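Probable fimbrial chaperone YadV (Escherichia coli K-12, PDB 5GHU) probably serves as a periplasmic chaperone for pilus subunits of the fimbriae its operon encodes, which could contribute to adhesion to surfaces. Local coordinates at residues M181-P184 with F185-E188. Residues are numbered along the deposited sequence; the frame is centred on the assembly and turned at random.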
loop_
_atom_site.group_PDB
_atom_site.type_symbol
_atom_site.label_atom_id
_atom_site.label_comp_id
_atom_site.label_asym_id
_atom_site.label_seq_id
_atom_site.Cartn_x
_atom_site.Cartn_y
_atom_site.Cartn_z
ATOM N N MET A 181 -1.182 -7.611 0.215
ATOM C CA MET A 181 -2.291 -6.739 0.581
ATOM C C MET A 181 -3.630 -7.442 0.359
ATOM O O MET A 181 -3.807 -8.147 -0.654
ATOM C CB MET A 181 -2.193 -5.431 -0.237
ATOM C CG MET A 181 -3.324 -4.506 0.144
ATOM S SD MET A 181 -3.066 -2.802 -0.543
ATOM C CE MET A 181 -3.145 -3.114 -2.279
ATOM N N ILE A 182 -4.571 -7.229 1.273
ATOM C CA ILE A 182 -5.898 -7.840 1.123
ATOM C C ILE A 182 -6.977 -6.743 1.066
ATOM O O ILE A 182 -7.033 -5.856 1.911
ATOM C CB ILE A 182 -6.176 -8.900 2.217
ATOM C CG1 ILE A 182 -7.561 -9.541 1.990
ATOM C CG2 ILE A 182 -5.989 -8.384 3.639
ATOM C CD1 ILE A 182 -7.772 -10.787 2.874
ATOM N N ALA A 183 -7.693 -6.768 -0.042
ATOM C CA ALA A 183 -8.734 -5.747 -0.295
ATOM C C ALA A 183 -9.917 -5.875 0.634
ATOM O O ALA A 183 -10.189 -6.937 1.206
ATOM C CB ALA A 183 -9.161 -5.865 -1.791
ATOM N N PRO A 184 -10.697 -4.784 0.749
ATOM C CA PRO A 184 -11.956 -4.844 1.525
ATOM C C PRO A 184 -12.818 -6.006 1.082
ATOM O O PRO A 184 -12.911 -6.306 -0.145
ATOM C CB PRO A 184 -12.667 -3.511 1.209
ATOM C CG PRO A 184 -11.471 -2.575 0.908
ATOM C CD PRO A 184 -10.394 -3.428 0.211
ATOM N N PHE A 185 -13.455 -6.650 2.062
ATOM C CA PHE A 185 -14.532 -7.629 1.707
ATOM C C PHE A 185 -14.077 -8.682 0.721
ATOM O O PHE A 185 -14.797 -8.974 -0.272
ATOM C CB PHE A 185 -15.793 -6.897 1.156
ATOM C CG PHE A 185 -16.353 -5.849 2.098
ATOM C CD1 PHE A 185 -16.743 -6.168 3.401
ATOM C CD2 PHE A 185 -16.432 -4.544 1.660
ATOM C CE1 PHE A 185 -17.293 -5.198 4.267
ATOM C CE2 PHE A 185 -16.954 -3.547 2.503
ATOM C CZ PHE A 185 -17.387 -3.852 3.783
ATOM N N SER A 186 -12.880 -9.235 0.939
ATOM C CA SER A 186 -12.298 -10.185 -0.013
ATOM C C SER A 186 -11.444 -11.227 0.703
ATOM O O SER A 186 -11.170 -11.109 1.902
ATOM C CB SER A 186 -11.435 -9.414 -1.007
ATOM O OG SER A 186 -10.171 -9.100 -0.374
ATOM N N ASP A 187 -11.131 -12.252 -0.066
ATOM C CA ASP A 187 -10.173 -13.281 0.366
ATOM C C ASP A 187 -8.873 -13.134 -0.392
ATOM O O ASP A 187 -8.865 -12.702 -1.563
ATOM C CB ASP A 187 -10.728 -14.679 0.051
ATOM C CG ASP A 187 -11.821 -15.130 0.982
ATOM O OD1 ASP A 187 -12.225 -14.379 1.843
ATOM O OD2 ASP A 187 -12.320 -16.272 0.784
ATOM N N GLU A 188 -7.743 -13.564 0.219
ATOM C CA GLU A 188 -6.506 -13.716 -0.488
ATOM C C GLU A 188 -5.811 -14.969 0.075
ATOM O O GLU A 188 -5.892 -15.189 1.277
ATOM C CB GLU A 188 -5.557 -12.541 -0.211
ATOM C CG GLU A 188 -5.808 -11.312 -0.971
ATOM C CD GLU A 188 -5.766 -11.504 -2.451
ATOM O OE1 GLU A 188 -5.186 -12.504 -2.958
ATOM O OE2 GLU A 188 -6.384 -10.677 -3.131
HETATM O O HOH W 1 -7.898 -8.954 -2.001
#
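Ser186 reaches back over the bend to Ala183, its OG donating a 2.7 Å hydrogen bond to Ala183 O. The hydroxyl stands 42° out of the carbonyl plane, and the C=O...OG angle is 115°. A chi1 of 78° tucks OG back over the turn toward that carbonyl. A water then joins three groups: it accepts from Ala183 N at 2.9 Å and donates both to Ser186 OG and, at 2.6 Å, to Glu188 OE2. Replacing Ser186 by an alanine would probably cost Ala183 O its short hydroxyl bond, leaving it the weak one from Asn155 ND2, and the water one acceptor. Ala183 to Ser186 form a type II beta turn leading into strand 186-191 of the immunoglobulin-like C-terminal domain; Phe185 and Ser186 together face Asn155 as a G1 beta bulge. Pro184 and Phe185 are the central pair of the turn, Phe185 with the left-handed backbone usual at its third position; Pro184 CB packs 3.9 Å from Phe185 CD2, while the proline also touches Tyr160. The Ile182 and Glu188 side chains run alongside each other, pointing contrary ways, with Ile182 CG1 3.9 Å from Glu188 CG. Ile182 CD1 extends to 3.5 Å from Ser186 O, and the same side chain meets Val153 and Val161.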